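Local coordinates for protein GCN5-related N-acetyltransferase (Kribbella flavida, PDB 4MY0) that binds acetyl-coenzyme A and is probably an N-acetyltransferase of the GNAT superfamily, perhaps acting on aminoglycosides, at residues Pro123-Thr126 with Val127-Arg130; Thr355-Ala358 with Ala359-Thr362; Val11-Glu15 with Thr16-Asp20. All blocks are in the same frame, centred on the assembly; numbering follows the deposited sequence.

Contact 1 (Pro123-Thr126 with Val127-Arg130); sequences PATT and VIYR. With AC8 ([(2R,3R,4R,5R)-5-(6-amino-9H-purin-9-yl)-3,4-bis(phosphonooxy)tetrahydrofuran-2-yl]methyl (3R)-3-hydroxy-2,2-dimethyl-4-oxo-4-({3-oxo-3-[(2-sulfanylethyl)amino]propyl}amino)butyl dihydrogen diphosphate), chain L.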
loop_
_atom_site.group_PDB
_atom_site.type_symbol
_atom_site.label_atom_id
_atom_site.label_comp_id
_atom_site.label_asym_id
_atom_site.label_seq_id
_atom_site.Cartn_x
_atom_site.Cartn_y
_atom_site.Cartn_z
ATOM N N PRO C 123 -0.820 -25.628 -13.359
ATOM C CA PRO C 123 -1.099 -26.321 -12.090
ATOM C C PRO C 123 -1.214 -25.358 -10.911
ATOM O O PRO C 123 -0.411 -24.417 -10.812
ATOM C CB PRO C 123 0.151 -27.191 -11.903
ATOM C CG PRO C 123 1.280 -26.325 -12.497
ATOM C CD PRO C 123 0.618 -25.632 -13.702
ATOM N N ALA C 124 -2.184 -25.580 -10.021
ATOM C CA ALA C 124 -2.275 -24.755 -8.809
ATOM C C ALA C 124 -1.296 -25.288 -7.763
ATOM O O ALA C 124 -0.799 -24.548 -6.931
ATOM C CB ALA C 124 -3.685 -24.757 -8.264
ATOM N N THR C 125 -1.062 -26.594 -7.805
ATOM C CA THR C 125 -0.070 -27.240 -6.967
ATOM C C THR C 125 0.648 -28.242 -7.852
ATOM O O THR C 125 0.010 -28.966 -8.617
ATOM C CB THR C 125 -0.706 -27.972 -5.768
ATOM O OG1 THR C 125 0.233 -28.915 -5.234
ATOM C CG2 THR C 125 -1.986 -28.722 -6.189
ATOM N N THR C 126 1.972 -28.286 -7.757
ATOM C CA THR C 126 2.748 -29.105 -8.667
ATOM C C THR C 126 2.781 -30.573 -8.259
ATOM O O THR C 126 3.091 -31.426 -9.092
ATOM C CB THR C 126 4.213 -28.650 -8.703
ATOM O OG1 THR C 126 4.778 -28.820 -7.394
ATOM C CG2 THR C 126 4.329 -27.192 -9.150
ATOM N N VAL C 127 2.491 -30.881 -6.995
ATOM C CA VAL C 127 2.776 -32.237 -6.483
ATOM C C VAL C 127 2.000 -33.331 -7.217
ATOM O O VAL C 127 2.611 -34.270 -7.739
ATOM C CB VAL C 127 2.562 -32.370 -4.960
ATOM C CG1 VAL C 127 2.923 -33.789 -4.482
ATOM C CG2 VAL C 127 3.396 -31.331 -4.205
ATOM N N ILE C 128 0.670 -33.200 -7.294
ATOM C CA ILE C 128 -0.136 -34.227 -7.952
ATOM C C ILE C 128 0.269 -34.401 -9.417
ATOM O O ILE C 128 0.346 -35.518 -9.928
ATOM C CB ILE C 128 -1.662 -33.955 -7.836
ATOM C CG1 ILE C 128 -2.454 -35.014 -8.608
ATOM C CG2 ILE C 128 -2.038 -32.551 -8.351
ATOM C CD1 ILE C 128 -3.952 -35.029 -8.250
ATOM N N TYR C 129 0.566 -33.297 -10.089
ATOM C CA TYR C 129 0.869 -33.372 -11.517
ATOM C C TYR C 129 2.240 -33.982 -11.803
ATOM O O TYR C 129 2.388 -34.758 -12.755
ATOM C CB TYR C 129 0.659 -32.008 -12.188
ATOM C CG TYR C 129 -0.768 -31.536 -12.010
ATOM C CD1 TYR C 129 -1.826 -32.242 -12.580
ATOM C CD2 TYR C 129 -1.065 -30.417 -11.228
ATOM C CE1 TYR C 129 -3.151 -31.827 -12.406
ATOM C CE2 TYR C 129 -2.379 -29.988 -11.050
ATOM C CZ TYR C 129 -3.417 -30.701 -11.643
ATOM O OH TYR C 129 -4.728 -30.287 -11.474
ATOM N N ARG C 130 3.231 -33.673 -10.971
ATOM C CA ARG C 130 4.541 -34.302 -11.124
ATOM C C ARG C 130 4.464 -35.816 -10.870
ATOM O O ARG C 130 5.105 -36.589 -11.567
ATOM C CB ARG C 130 5.570 -33.633 -10.200
ATOM C CG ARG C 130 6.028 -32.280 -10.730
ATOM C CD ARG C 130 7.032 -31.586 -9.813
ATOM N NE ARG C 130 7.664 -30.490 -10.548
ATOM C CZ ARG C 130 8.120 -29.375 -9.987
ATOM N NH1 ARG C 130 8.011 -29.211 -8.678
ATOM N NH2 ARG C 130 8.681 -28.430 -10.738
HETATM N N1A AC8 L . -0.294 -29.338 -1.355
HETATM O O1A AC8 L . -4.746 -37.763 -5.424
HETATM P P1A AC8 L . -4.509 -36.920 -4.181
HETATM C C1B AC8 L . -0.526 -34.184 -2.992
HETATM S S1P AC8 L . -4.882 -27.359 -10.809
HETATM C C2A AC8 L . 0.694 -30.249 -1.430
HETATM O O2A AC8 L . -5.126 -37.384 -2.892
HETATM P P2A AC8 L . -6.355 -34.712 -4.295
HETATM C C2B AC8 L . -0.840 -35.367 -2.104
HETATM O O2B AC8 L . -0.081 -35.286 -0.890
HETATM O O2C AC8 L . -1.027 -37.306 0.256
HETATM C C2P AC8 L . -5.626 -27.941 -9.246
HETATM N N3A AC8 L . 0.445 -31.486 -1.884
HETATM O O3A AC8 L . -4.941 -35.430 -4.572
HETATM C C3B AC8 L . -0.411 -36.539 -2.993
HETATM O O3B AC8 L . 1.015 -36.657 -2.949
HETATM P P3B AC8 L . 1.846 -37.747 -2.077
HETATM O O3C AC8 L . -1.877 -35.002 0.794
HETATM C C3P AC8 L . -6.855 -27.065 -9.151
HETATM C C4A AC8 L . -0.813 -31.824 -2.276
HETATM O O4A AC8 L . -7.469 -35.721 -4.472
HETATM C C4B AC8 L . -0.703 -36.071 -4.406
HETATM O O4B AC8 L . -0.786 -34.643 -4.326
HETATM O O4C AC8 L . 0.452 -35.661 1.507
HETATM P P4C AC8 L . -0.671 -35.860 0.517
HETATM N N4P AC8 L . -7.707 -27.222 -7.975
HETATM C C5A AC8 L . -1.842 -30.896 -2.215
HETATM O O5A AC8 L . -6.232 -33.923 -3.024
HETATM C C5B AC8 L . -2.011 -36.626 -4.961
HETATM O O5B AC8 L . -2.946 -36.701 -3.891
HETATM C C5P AC8 L . -7.477 -26.862 -6.717
HETATM O O5P AC8 L . -6.400 -26.385 -6.377
HETATM C C6A AC8 L . -1.559 -29.620 -1.740
HETATM N N6A AC8 L . -2.534 -28.678 -1.655
HETATM O O6A AC8 L . -6.391 -33.664 -5.510
HETATM C C6P AC8 L . -8.627 -27.063 -5.757
HETATM N N7A AC8 L . -2.973 -31.499 -2.653
HETATM O O7A AC8 L . 1.310 -37.702 -0.666
HETATM C C7P AC8 L . -8.242 -27.426 -4.316
HETATM C C8A AC8 L . -2.646 -32.773 -2.989
HETATM O O8A AC8 L . 1.601 -39.061 -2.791
HETATM N N8P AC8 L . -7.633 -28.759 -4.347
HETATM N N9A AC8 L . -1.333 -32.963 -2.743
HETATM O O9A AC8 L . 3.266 -37.234 -2.177
HETATM C C9P AC8 L . -8.138 -29.881 -4.856
HETATM O O9P AC8 L . -9.248 -29.889 -5.361
HETATM C CAP AC8 L . -7.324 -31.162 -4.784
HETATM O OAP AC8 L . -6.664 -31.249 -3.520
HETATM C CBP AC8 L . -6.254 -31.289 -5.877
HETATM C CCP AC8 L . -5.462 -32.581 -5.615
HETATM C CDP AC8 L . -6.909 -31.377 -7.251
HETATM C CEP AC8 L . -5.288 -30.116 -5.852
HETATM O O HOH W 1 6.688 -30.838 -6.744
#
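The loop after strand 118-121 and the first turn of helix 126-131 form one wall of the coenzyme A pocket in the GNAT domain, and Thr125 and Val127 meet at the helix start. Thr125 is the N-cap. Its OG1 lies anti to the backbone N (chi1 162°), which brings it round to the helix end, where it accepts a weak bond from Val127 N at 3.5 Å. Within this first turn, Arg130 N donates to Thr126 O at 2.9 Å, with an N-H...O angle of 165°. The side chains of Thr126 and Arg130 run side by side. CB of Thr126 sits over one face of the guanidinium. A water in the guanidinium plane accepts from Arg130 NH1 and donates to Thr126 OG1. The same two side chains reach a second subunit: Thr126 OG1 bonds to Glu268 O there and Arg130 NH1 to Val267 O, while Arg130 NE pairs with Glu135 of its own chain.

The Tyr129 ring turns back toward the loop. Thr125 O lies at its edge, 3.2 Å from CD2, and Pro123 CB packs obliquely on CD2 at 3.5 Å. Ile128 CG2 covers one ring face over the centre. The tyrosine OH approaches the coenzyme sulfur S1P to 3.0 Å, and Ala124 N lies 3.3 Å from that sulfur. Val127 CG2 stands 3.8 Å from adenine N3A. A tyrosine hydroxyl beside the coenzyme thiol, on the short helix after strand 118-121, is a familiar feature of the GNAT acetyl-CoA site.

Contact 2 (Thr355-Ala358 with Ala359-Thr362); sequences TPLA and ALRT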
loop_
_atom_site.group_PDB
_atom_site.type_symbol
_atom_site.label_atom_id
_atom_site.label_comp_id
_atom_site.label_asym_id
_atom_site.label_seq_id
_atom_site.Cartn_x
_atom_site.Cartn_y
_atom_site.Cartn_z
ATOM N N THR C 355 13.991 -27.861 -22.680
ATOM C CA THR C 355 14.775 -27.605 -21.468
ATOM C C THR C 355 16.187 -28.191 -21.648
ATOM O O THR C 355 16.336 -29.330 -22.083
ATOM C CB THR C 355 14.073 -28.214 -20.235
ATOM O OG1 THR C 355 12.715 -27.753 -20.193
ATOM C CG2 THR C 355 14.777 -27.830 -18.927
ATOM N N PRO C 356 17.233 -27.408 -21.332
ATOM C CA PRO C 356 18.623 -27.869 -21.530
ATOM C C PRO C 356 18.936 -29.146 -20.745
ATOM O O PRO C 356 18.451 -29.314 -19.616
ATOM C CB PRO C 356 19.476 -26.711 -20.975
ATOM C CG PRO C 356 18.561 -25.519 -20.906
ATOM C CD PRO C 356 17.159 -26.055 -20.747
ATOM N N LEU C 357 19.745 -30.027 -21.327
ATOM C CA LEU C 357 20.070 -31.292 -20.682
ATOM C C LEU C 357 20.810 -31.068 -19.366
ATOM O O LEU C 357 20.602 -31.806 -18.400
ATOM C CB LEU C 357 20.897 -32.190 -21.610
ATOM C CG LEU C 357 20.151 -33.299 -22.361
ATOM C CD1 LEU C 357 19.599 -34.357 -21.413
ATOM C CD2 LEU C 357 19.038 -32.706 -23.174
ATOM N N ALA C 358 21.672 -30.053 -19.333
ATOM C CA ALA C 358 22.391 -29.713 -18.109
ATOM C C ALA C 358 21.425 -29.532 -16.931
ATOM O O ALA C 358 21.649 -30.068 -15.841
ATOM C CB ALA C 358 23.217 -28.462 -18.315
ATOM N N ALA C 359 20.349 -28.782 -17.155
ATOM C CA ALA C 359 19.361 -28.546 -16.106
ATOM C C ALA C 359 18.621 -29.814 -15.697
ATOM O O ALA C 359 18.308 -30.001 -14.515
ATOM C CB ALA C 359 18.363 -27.469 -16.537
ATOM N N LEU C 360 18.313 -30.669 -16.673
ATOM C CA LEU C 360 17.589 -31.909 -16.401
ATOM C C LEU C 360 18.431 -32.887 -15.586
ATOM O O LEU C 360 17.905 -33.656 -14.771
ATOM C CB LEU C 360 17.162 -32.581 -17.707
ATOM C CG LEU C 360 16.214 -31.769 -18.578
ATOM C CD1 LEU C 360 15.851 -32.555 -19.809
ATOM C CD2 LEU C 360 14.974 -31.410 -17.782
ATOM N N ARG C 361 19.737 -32.876 -15.816
ATOM C CA ARG C 361 20.612 -33.766 -15.072
ATOM C C ARG C 361 20.759 -33.259 -13.644
ATOM O O ARG C 361 20.674 -34.031 -12.698
ATOM C CB ARG C 361 21.978 -33.870 -15.743
ATOM C CG ARG C 361 21.955 -34.630 -17.045
ATOM C CD ARG C 361 23.374 -34.964 -17.498
ATOM N NE ARG C 361 23.373 -35.673 -18.776
ATOM C CZ ARG C 361 23.320 -36.999 -18.893
ATOM N NH1 ARG C 361 23.322 -37.559 -20.098
ATOM N NH2 ARG C 361 23.262 -37.764 -17.807
ATOM N N THR C 362 20.962 -31.954 -13.494
ATOM C CA THR C 362 21.046 -31.355 -12.159
ATOM C C THR C 362 19.736 -31.533 -11.386
ATOM O O THR C 362 19.751 -31.766 -10.193
ATOM C CB THR C 362 21.445 -29.873 -12.229
ATOM O OG1 THR C 362 22.707 -29.763 -12.899
ATOM C CG2 THR C 362 21.574 -29.264 -10.816
#
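Thr355 and Leu360 cross obliquely where the chain enters helix 357-362. The methyl of Thr355 touches one branch of the leucine: CG2 meets Leu360 CD2 at 3.8 Å. With chi1 at -52° for OG1, the methyl swings away from the Thr355 backbone N and on to Leu360. Thr355 OG1, the other branch, bonds to Ala350 O of helix 345-352. The second leucine branch, CD1, points to the backbone of Thr355 and Pro356, and Leu360 CG rests 3.5 Å from Pro356 O. Ala359 CB lies beside the same carbonyl.

Pro356 is the N-cap. Its carbonyl O accepts from Leu360 N at 3.2 Å. The next bond runs from Arg361 N to Leu357 O at 2.9 Å. Leu357 CD1 and Leu360 CD1 make a looser apolar contact at 4.5 Å. Both leucines also pack on Leu351 and Val366, so this side of the helix faces helix 345-352 and strand 366-367. The Arg361 chain is extended from CG to NE. Its CG brushes Leu357 O, while its guanidinium pairs with Asp374 and bonds to Gly368 O.

At the last turn, Ala358 O takes two bonds from one residue. Thr362 N and Thr362 OG1 each donate to it at 3.1 Å, from opposite faces of the carbonyl plane. With chi1 at -58°, OG1 sits beside its own backbone N and folds back along the helix. The hydroxyl bond probably holds the threonine's chi1, while the backbone bond is part of the helix itself. Pro356, Ala359, Leu360 and Thr362 also pack on a second subunit. A side-chain hydroxyl bonded to the carbonyl four residues back is typical of threonine in a helix, here in the sterol carrier protein domain.

Contact 3 (Val11-Glu15 with Thr16-Asp20); sequences VDITE and TQLDD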
loop_
_atom_site.group_PDB
_atom_site.type_symbol
_atom_site.label_atom_id
_atom_site.label_comp_id
_atom_site.label_asym_id
_atom_site.label_seq_id
_atom_site.Cartn_x
_atom_site.Cartn_y
_atom_site.Cartn_z
ATOM N N VAL C 11 -16.391 -41.394 -13.810
ATOM C CA VAL C 11 -17.535 -41.394 -14.723
ATOM C C VAL C 11 -17.342 -40.324 -15.780
ATOM O O VAL C 11 -16.429 -39.490 -15.672
ATOM C CB VAL C 11 -18.853 -41.056 -14.007
ATOM C CG1 VAL C 11 -19.244 -42.140 -13.021
ATOM C CG2 VAL C 11 -18.740 -39.683 -13.324
ATOM N N ASP C 12 -18.204 -40.357 -16.795
ATOM C CA ASP C 12 -18.359 -39.250 -17.725
ATOM C C ASP C 12 -19.441 -38.354 -17.142
ATOM O O ASP C 12 -20.558 -38.811 -16.887
ATOM C CB ASP C 12 -18.800 -39.755 -19.108
ATOM C CG ASP C 12 -17.653 -40.367 -19.915
ATOM O OD1 ASP C 12 -16.545 -40.549 -19.365
ATOM O OD2 ASP C 12 -17.866 -40.680 -21.109
ATOM N N ILE C 13 -19.107 -37.086 -16.918
ATOM C CA ILE C 13 -20.053 -36.121 -16.359
ATOM C C ILE C 13 -21.175 -35.894 -17.359
ATOM O O ILE C 13 -20.915 -35.690 -18.551
ATOM C CB ILE C 13 -19.357 -34.772 -16.028
ATOM C CG1 ILE C 13 -18.438 -34.931 -14.817
ATOM C CG2 ILE C 13 -20.387 -33.676 -15.752
ATOM C CD1 ILE C 13 -19.194 -35.246 -13.527
ATOM N N THR C 14 -22.418 -35.958 -16.891
ATOM C CA THR C 14 -23.568 -35.654 -17.739
ATOM C C THR C 14 -24.086 -34.237 -17.491
ATOM O O THR C 14 -23.702 -33.586 -16.517
ATOM C CB THR C 14 -24.717 -36.641 -17.497
ATOM O OG1 THR C 14 -25.124 -36.563 -16.124
ATOM C CG2 THR C 14 -24.266 -38.061 -17.810
ATOM N N GLU C 15 -24.978 -33.781 -18.366
ATOM C CA GLU C 15 -25.535 -32.434 -18.296
ATOM C C GLU C 15 -26.274 -32.161 -16.984
ATOM O O GLU C 15 -26.217 -31.052 -16.447
ATOM C CB GLU C 15 -26.457 -32.190 -19.497
ATOM C CG GLU C 15 -27.072 -30.797 -19.546
ATOM C CD GLU C 15 -27.474 -30.375 -20.953
ATOM O OE1 GLU C 15 -27.367 -31.200 -21.887
ATOM O OE2 GLU C 15 -27.890 -29.210 -21.123
ATOM N N THR C 16 -26.948 -33.178 -16.454
ATOM C CA THR C 16 -27.701 -33.027 -15.209
ATOM C C THR C 16 -26.797 -33.003 -13.966
ATOM O O THR C 16 -27.245 -32.645 -12.881
ATOM C CB THR C 16 -28.759 -34.141 -15.046
ATOM O OG1 THR C 16 -28.105 -35.417 -15.010
ATOM C CG2 THR C 16 -29.753 -34.120 -16.201
ATOM N N GLN C 17 -25.535 -33.393 -14.121
ATOM C CA GLN C 17 -24.585 -33.363 -13.008
ATOM C C GLN C 17 -23.814 -32.040 -12.926
ATOM O O GLN C 17 -22.965 -31.879 -12.048
ATOM C CB GLN C 17 -23.577 -34.517 -13.113
ATOM C CG GLN C 17 -24.168 -35.917 -12.872
ATOM C CD GLN C 17 -23.146 -37.023 -13.100
ATOM O OE1 GLN C 17 -22.448 -37.045 -14.119
ATOM N NE2 GLN C 17 -23.053 -37.947 -12.151
ATOM N N LEU C 18 -24.092 -31.106 -13.834
ATOM C CA LEU C 18 -23.323 -29.863 -13.893
ATOM C C LEU C 18 -23.535 -28.994 -12.642
ATOM O O LEU C 18 -22.584 -28.385 -12.128
ATOM C CB LEU C 18 -23.620 -29.087 -15.183
ATOM C CG LEU C 18 -23.048 -29.715 -16.460
ATOM C CD1 LEU C 18 -23.357 -28.864 -17.685
ATOM C CD2 LEU C 18 -21.546 -29.957 -16.324
ATOM N N ASP C 19 -24.770 -28.957 -12.142
ATOM C CA ASP C 19 -25.062 -28.243 -10.898
ATOM C C ASP C 19 -24.201 -28.779 -9.751
ATOM O O ASP C 19 -23.683 -28.010 -8.932
ATOM C CB ASP C 19 -26.545 -28.356 -10.550
ATOM C CG ASP C 19 -27.423 -27.562 -11.490
ATOM O OD1 ASP C 19 -26.982 -26.485 -11.938
ATOM O OD2 ASP C 19 -28.555 -28.012 -11.780
ATOM N N ASP C 20 -24.035 -30.098 -9.713
ATOM C CA ASP C 20 -23.175 -30.733 -8.712
ATOM C C ASP C 20 -21.695 -30.390 -8.915
ATOM O O ASP C 20 -20.969 -30.133 -7.941
ATOM C CB ASP C 20 -23.384 -32.249 -8.704
ATOM C CG ASP C 20 -24.805 -32.635 -8.322
ATOM O OD1 ASP C 20 -25.084 -32.718 -7.106
ATOM O OD2 ASP C 20 -25.641 -32.846 -9.235
HETATM O O HOH W 2 -22.091 -39.823 -14.635
#
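Gln17 reaches back to Thr14 and closes the turn between strand 8-12 and helix 18-26. Its OE1 accepts from Thr14 N at 3.0 Å, in the amide plane and on a lone pair, with an N-H...O angle of 165°. In return Gln17 N donates to Thr14 O at 3.0 Å, from above that carbonyl plane. Gln17 CG lies beside its own backbone N (chi1 -69°), and the extended chain beyond it carries the amide back past Thr14 OG1. A water donates to both OE1 and Asp12 O, which ties the amide to the strand end. Without the amide, as with an alanine here, Thr14 N would probably lose this acceptor and the water one of its partners. The hydroxyls of Thr14 and Thr16 are joined by a weak bond of 3.4 Å.

Further out, Ile13 CG2 meets Leu18 CD2 at 3.9 Å. Both residues pack on Phe53, and Leu18 also on Val45 of helix 34-49. Backbone bonds from Ile13 to Phe53 anchor the strand side. This is a short 3-10 turn, with a glutamine side chain folded back on the Thr14 backbone N, leading from strand 8-12 into the first helix of the GNAT domain.

Overall arrangement
All three contacts lie where a helix begins, and they differ in what surrounds them. Contacts 1 and 3 share the first GNAT domain, with centres about 25 Å apart. Contact 2 belongs to the sterol carrier protein domain, and its centre is about 42 Å from that of contact 3, across the chain's centre. Contact 1 is partly buried, against the coenzyme and two other subunits. Contact 2 is also partly buried, but lies away from the coenzyme site; Leu357 and Leu360 pack mainly within their own domain, though Leu360 also touches the second subunit. Contact 3 is the most exposed, touches no other chain, and relies mainly on polar bonds. Contacts 1 and 2 both touch the second subunit.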